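Local coordinates for periplasmic binding protein/LacI transcriptional regulator (PDB 5OCP) that binds L-arabinofuranose, in both its alpha and beta forms, as the periplasmic component of an arabinose ABC transporter, at residues Q40-I53 with I62-E76. Residues are numbered along the deposited sequence; the frame is centred on the assembly and turned at random.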
loop_
_atom_site.group_PDB
_atom_site.type_symbol
_atom_site.label_atom_id
_atom_site.label_comp_id
_atom_site.label_asym_id
_atom_site.label_seq_id
_atom_site.Cartn_x
_atom_site.Cartn_y
_atom_site.Cartn_z
ATOM N N GLN A 40 -9.698 8.015 6.596
ATOM C CA GLN A 40 -8.619 8.813 5.976
ATOM C C GLN A 40 -8.047 9.960 6.834
ATOM O O GLN A 40 -7.182 10.689 6.313
ATOM C CB GLN A 40 -8.938 9.297 4.562
ATOM C CG GLN A 40 -9.874 8.437 3.694
ATOM C CD GLN A 40 -9.481 6.972 3.555
ATOM O OE1 GLN A 40 -10.403 6.054 3.553
ATOM N NE2 GLN A 40 -8.133 6.719 3.401
ATOM N N LYS A 41 -8.500 10.161 8.065
ATOM C CA LYS A 41 -8.085 11.337 8.863
ATOM C C LYS A 41 -7.175 10.960 10.021
ATOM O O LYS A 41 -7.551 10.174 10.913
ATOM C CB LYS A 41 -9.298 12.118 9.341
ATOM C CG LYS A 41 -10.151 12.585 8.176
ATOM C CD LYS A 41 -11.379 13.293 8.720
ATOM C CE LYS A 41 -12.113 14.035 7.596
ATOM N NZ LYS A 41 -12.755 15.287 8.124
ATOM N N GLN A 42 -5.968 11.547 10.082
ATOM C CA GLN A 42 -5.065 11.247 11.149
ATOM C C GLN A 42 -5.676 11.553 12.517
ATOM O O GLN A 42 -5.473 10.864 13.516
ATOM C CB GLN A 42 -3.722 12.014 10.970
ATOM C CG GLN A 42 -2.808 11.814 12.202
ATOM C CD GLN A 42 -1.457 12.406 12.004
ATOM O OE1 GLN A 42 -1.363 13.380 11.242
ATOM N NE2 GLN A 42 -0.370 11.805 12.644
ATOM N N GLU A 43 -6.447 12.631 12.587
ATOM C CA GLU A 43 -7.064 12.953 13.819
ATOM C C GLU A 43 -7.940 11.872 14.370
ATOM O O GLU A 43 -7.983 11.667 15.549
ATOM C CB GLU A 43 -7.862 14.276 13.694
ATOM C CG GLU A 43 -7.011 15.443 14.093
ATOM C CD GLU A 43 -6.408 15.288 15.533
ATOM O OE1 GLU A 43 -5.196 15.596 15.726
ATOM O OE2 GLU A 43 -7.112 14.771 16.465
ATOM N N ASN A 44 -8.616 11.162 13.470
ATOM C CA ASN A 44 -9.413 9.991 13.939
ATOM C C ASN A 44 -8.559 8.829 14.430
ATOM O O ASN A 44 -8.930 8.107 15.373
ATOM C CB ASN A 44 -10.371 9.564 12.866
ATOM C CG ASN A 44 -11.441 10.601 12.565
ATOM O OD1 ASN A 44 -11.803 11.389 13.458
ATOM N ND2 ASN A 44 -12.050 10.523 11.370
ATOM N N GLN A 45 -7.372 8.662 13.816
ATOM C CA GLN A 45 -6.462 7.679 14.362
ATOM C C GLN A 45 -6.018 8.016 15.733
ATOM O O GLN A 45 -5.987 7.158 16.616
ATOM C CB GLN A 45 -5.220 7.468 13.476
ATOM C CG GLN A 45 -5.538 7.055 12.067
ATOM C CD GLN A 45 -4.375 6.472 11.290
ATOM O OE1 GLN A 45 -3.720 7.188 10.559
ATOM N NE2 GLN A 45 -4.131 5.180 11.461
ATOM N N ILE A 46 -5.668 9.274 15.946
ATOM C CA ILE A 46 -5.226 9.682 17.275
ATOM C C ILE A 46 -6.312 9.494 18.350
ATOM O O ILE A 46 -6.083 8.994 19.465
ATOM C CB ILE A 46 -4.666 11.126 17.238
ATOM C CG1 ILE A 46 -3.387 11.146 16.370
ATOM C CG2 ILE A 46 -4.297 11.549 18.672
ATOM C CD1 ILE A 46 -2.967 12.551 16.030
ATOM N N LYS A 47 -7.540 9.806 17.970
ATOM C CA LYS A 47 -8.654 9.526 18.835
ATOM C C LYS A 47 -8.865 8.067 19.194
ATOM O O LYS A 47 -9.104 7.718 20.350
ATOM C CB LYS A 47 -9.917 10.138 18.238
ATOM C CG LYS A 47 -9.929 11.663 18.296
ATOM C CD LYS A 47 -11.294 12.203 17.895
ATOM C CE LYS A 47 -11.368 13.720 18.259
ATOM N NZ LYS A 47 -10.645 14.490 17.210
ATOM N N ALA A 48 -8.786 7.189 18.194
ATOM C CA ALA A 48 -8.872 5.752 18.413
ATOM C C ALA A 48 -7.797 5.265 19.359
ATOM O O ALA A 48 -8.067 4.542 20.285
ATOM C CB ALA A 48 -8.748 5.008 17.085
ATOM N N VAL A 49 -6.559 5.697 19.122
ATOM C CA VAL A 49 -5.444 5.313 19.967
ATOM C C VAL A 49 -5.641 5.770 21.423
ATOM O O VAL A 49 -5.419 4.974 22.366
ATOM C CB VAL A 49 -4.103 5.779 19.409
ATOM C CG1 VAL A 49 -3.018 5.450 20.358
ATOM C CG2 VAL A 49 -3.806 5.148 18.069
ATOM N N ARG A 50 -6.153 6.985 21.590
ATOM C CA ARG A 50 -6.446 7.510 22.915
ATOM C C ARG A 50 -7.467 6.591 23.584
ATOM O O ARG A 50 -7.310 6.229 24.750
ATOM C CB ARG A 50 -6.994 8.933 22.820
ATOM C CG ARG A 50 -6.022 9.935 22.218
ATOM C CD ARG A 50 -6.058 11.257 22.966
ATOM N NE ARG A 50 -4.728 11.845 23.104
ATOM C CZ ARG A 50 -4.324 12.938 22.465
ATOM N NH1 ARG A 50 -5.149 13.568 21.640
ATOM N NH2 ARG A 50 -3.096 13.401 22.651
ATOM N N SER A 51 -8.513 6.216 22.848
ATOM C CA SER A 51 -9.530 5.319 23.391
ATOM C C SER A 51 -8.983 3.983 23.759
ATOM O O SER A 51 -9.282 3.433 24.821
ATOM C CB SER A 51 -10.710 5.214 22.407
ATOM O OG SER A 51 -11.689 4.354 22.894
ATOM N N PHE A 52 -8.105 3.452 22.904
ATOM C CA PHE A 52 -7.453 2.209 23.281
ATOM C C PHE A 52 -6.671 2.310 24.585
ATOM O O PHE A 52 -6.722 1.345 25.383
ATOM C CB PHE A 52 -6.415 1.765 22.217
ATOM C CG PHE A 52 -6.988 1.483 20.880
ATOM C CD1 PHE A 52 -8.247 0.978 20.726
ATOM C CD2 PHE A 52 -6.167 1.628 19.743
ATOM C CE1 PHE A 52 -8.785 0.720 19.479
ATOM C CE2 PHE A 52 -6.684 1.329 18.510
ATOM C CZ PHE A 52 -7.971 0.906 18.366
ATOM N N ILE A 53 -5.970 3.409 24.792
ATOM C CA ILE A 53 -5.215 3.621 26.028
ATOM C C ILE A 53 -6.197 3.756 27.235
ATOM O O ILE A 53 -6.050 3.046 28.213
ATOM C CB ILE A 53 -4.376 4.873 25.931
ATOM C CG1 ILE A 53 -3.197 4.693 24.927
ATOM C CG2 ILE A 53 -3.745 5.239 27.277
ATOM C CD1 ILE A 53 -2.554 5.979 24.504
ATOM N N ILE A 62 -0.728 0.429 14.930
ATOM C CA ILE A 62 -1.068 1.656 14.153
ATOM C C ILE A 62 -0.557 1.537 12.674
ATOM O O ILE A 62 0.625 1.212 12.500
ATOM C CB ILE A 62 -0.490 2.959 14.754
ATOM C CG1 ILE A 62 -0.906 3.141 16.187
ATOM C CG2 ILE A 62 -0.800 4.146 13.841
ATOM C CD1 ILE A 62 -0.183 4.292 16.865
ATOM N N ALA A 63 -1.443 1.690 11.660
ATOM C CA ALA A 63 -1.071 1.817 10.291
ATOM C C ALA A 63 -1.163 3.324 10.026
ATOM O O ALA A 63 -2.259 3.850 9.838
ATOM C CB ALA A 63 -2.034 1.068 9.361
ATOM N N PRO A 64 -0.049 4.056 10.104
ATOM C CA PRO A 64 -0.210 5.521 10.142
ATOM C C PRO A 64 -0.463 6.175 8.785
ATOM O O PRO A 64 0.210 5.864 7.800
ATOM C CB PRO A 64 1.138 5.958 10.703
ATOM C CG PRO A 64 2.099 4.939 10.121
ATOM C CD PRO A 64 1.360 3.663 10.303
ATOM N N VAL A 65 -1.471 7.042 8.685
ATOM C CA VAL A 65 -1.808 7.634 7.367
ATOM C C VAL A 65 -0.702 8.505 6.762
ATOM O O VAL A 65 -0.432 8.458 5.558
ATOM C CB VAL A 65 -3.202 8.374 7.409
ATOM C CG1 VAL A 65 -3.220 9.516 8.420
ATOM C CG2 VAL A 65 -3.639 8.727 5.997
ATOM N N VAL A 66 -0.078 9.280 7.672
ATOM C CA VAL A 66 1.059 10.144 7.332
ATOM C C VAL A 66 2.084 9.946 8.415
ATOM O O VAL A 66 1.829 9.248 9.426
ATOM C CB VAL A 66 0.656 11.651 7.193
ATOM C CG1 VAL A 66 -0.348 11.778 6.028
ATOM C CG2 VAL A 66 0.119 12.223 8.501
ATOM N N GLU A 67 3.274 10.494 8.175
ATOM C CA GLU A 67 4.435 10.201 8.996
ATOM C C GLU A 67 4.570 11.169 10.187
ATOM O O GLU A 67 5.205 10.793 11.157
ATOM C CB GLU A 67 5.708 10.222 8.161
ATOM C CG GLU A 67 5.750 9.283 6.996
ATOM C CD GLU A 67 7.038 9.280 6.218
ATOM O OE1 GLU A 67 7.668 10.394 6.051
ATOM O OE2 GLU A 67 7.385 8.178 5.679
ATOM N N THR A 68 4.040 12.366 10.099
ATOM C CA THR A 68 4.227 13.375 11.122
ATOM C C THR A 68 3.135 13.324 12.170
ATOM O O THR A 68 2.046 12.835 11.880
ATOM C CB THR A 68 4.156 14.756 10.430
ATOM O OG1 THR A 68 2.980 14.849 9.603
ATOM C CG2 THR A 68 5.326 14.864 9.476
ATOM N N GLY A 69 3.393 13.883 13.358
ATOM C CA GLY A 69 2.334 14.248 14.311
ATOM C C GLY A 69 1.986 13.187 15.314
ATOM O O GLY A 69 0.957 13.284 16.000
ATOM N N TRP A 70 2.794 12.148 15.394
ATOM C CA TRP A 70 2.515 11.021 16.270
ATOM C C TRP A 70 3.114 11.086 17.669
ATOM O O TRP A 70 2.737 10.280 18.548
ATOM C CB TRP A 70 2.939 9.681 15.637
ATOM C CG TRP A 70 2.154 9.433 14.355
ATOM C CD1 TRP A 70 2.572 9.680 13.112
ATOM C CD2 TRP A 70 0.818 8.905 14.254
ATOM N NE1 TRP A 70 1.600 9.314 12.194
ATOM C CE2 TRP A 70 0.510 8.835 12.886
ATOM C CE3 TRP A 70 -0.118 8.444 15.182
ATOM C CZ2 TRP A 70 -0.721 8.372 12.424
ATOM C CZ3 TRP A 70 -1.316 7.977 14.712
ATOM C CH2 TRP A 70 -1.597 7.919 13.335
ATOM N N LYS A 71 4.103 11.926 17.884
ATOM C CA LYS A 71 4.842 11.840 19.139
ATOM C C LYS A 71 4.038 11.973 20.438
ATOM O O LYS A 71 4.172 11.159 21.392
ATOM C CB LYS A 71 5.992 12.894 19.133
ATOM C CG LYS A 71 6.890 12.806 20.368
ATOM C CD LYS A 71 8.288 13.403 20.205
ATOM C CE LYS A 71 8.250 14.853 19.716
ATOM N NZ LYS A 71 9.388 15.684 20.243
ATOM N N PRO A 72 3.124 12.933 20.471
ATOM C CA PRO A 72 2.320 13.072 21.717
ATOM C C PRO A 72 1.560 11.816 22.079
ATOM O O PRO A 72 1.652 11.355 23.236
ATOM C CB PRO A 72 1.399 14.235 21.421
ATOM C CG PRO A 72 2.082 15.011 20.371
ATOM C CD PRO A 72 2.825 13.988 19.515
ATOM N N VAL A 73 0.818 11.227 21.090
ATOM C CA VAL A 73 0.061 10.014 21.409
ATOM C C VAL A 73 0.948 8.835 21.725
ATOM O O VAL A 73 0.621 8.043 22.596
ATOM C CB VAL A 73 -1.084 9.734 20.377
ATOM C CG1 VAL A 73 -0.567 9.108 19.049
ATOM C CG2 VAL A 73 -2.164 8.920 21.026
ATOM N N LEU A 74 2.118 8.693 21.068
ATOM C CA LEU A 74 3.007 7.631 21.379
ATOM C C LEU A 74 3.563 7.766 22.782
ATOM O O LEU A 74 3.704 6.797 23.486
ATOM C CB LEU A 74 4.177 7.548 20.369
ATOM C CG LEU A 74 3.636 7.053 19.019
ATOM C CD1 LEU A 74 4.687 7.156 17.939
ATOM C CD2 LEU A 74 3.085 5.659 19.095
ATOM N N LYS A 75 3.813 8.991 23.189
ATOM C CA LYS A 75 4.297 9.214 24.591
ATOM C C LYS A 75 3.251 8.836 25.641
ATOM O O LYS A 75 3.554 8.175 26.620
ATOM C CB LYS A 75 4.757 10.658 24.747
ATOM C CG LYS A 75 6.151 10.906 24.227
ATOM C CD LYS A 75 6.427 12.379 24.045
ATOM C CE LYS A 75 6.368 13.139 25.354
ATOM N NZ LYS A 75 7.112 14.445 25.245
ATOM N N GLU A 76 2.003 9.104 25.307
ATOM C CA GLU A 76 0.886 8.654 26.121
ATOM C C GLU A 76 0.817 7.152 26.258
ATOM O O GLU A 76 0.579 6.616 27.348
ATOM C CB GLU A 76 -0.438 9.199 25.561
ATOM C CG GLU A 76 -0.647 10.700 25.779
ATOM C CD GLU A 76 -1.799 11.293 24.989
ATOM O OE1 GLU A 76 -2.755 10.579 24.685
ATOM O OE2 GLU A 76 -1.757 12.516 24.678
HETATM O O HOH W 1 0.664 15.292 10.834
#
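Q42 reaches from the first turn of helix 42-53 over one face of the W70 indole, its NE2 3.1 Å from CE2, and gives a nearly straight hydrogen bond to T68 O (2.7 Å). With CG anti to the backbone N (chi1 174°) and the chain extended beyond it, the amide spans the gap to residues 65-70, where a water links Q42 OE1 to T68 OG1. W70 is fixed in turn by its own segment, its NE1 donating to V66 O at 2.8 Å. The interior side is tight. Q45, whose amide stands perpendicular to the indole at its edge, accepts from V65 N through OE1 (2.9 Å, on a lone pair) and donates from NE2 to A63 O (2.8 Å), the donor lying above that carbonyl plane; S6 of strand 2-7 also bonds NE2. Deeper along the helix, V49 sets CG1 against V73 CG2 (3.6 Å) and rests CG2 against I62 CD1. Replacing W70 by an alanine is likely to leave the Q42 amide without the ring beneath it and V66 O without its donor, freeing residues 66-70 to shift. On the solvent side packing gives way to charge: R50 grips E76 side-on, NE to OE1 and NH2 to OE2 (2.6 Å). The axes of the nearly parallel helices 42-53 and 71-76 approach to 10.2 Å, side by side on one sheet face in successive beta-alpha-beta crossovers into and out of strand 59-62. The buried Q45 amide and partly exposed Q42 thus tie down the segment after that strand, where V65 O accepts a hydrogen bond from sugar-pocket residue R89, while the ion pair clasps the helices farther along.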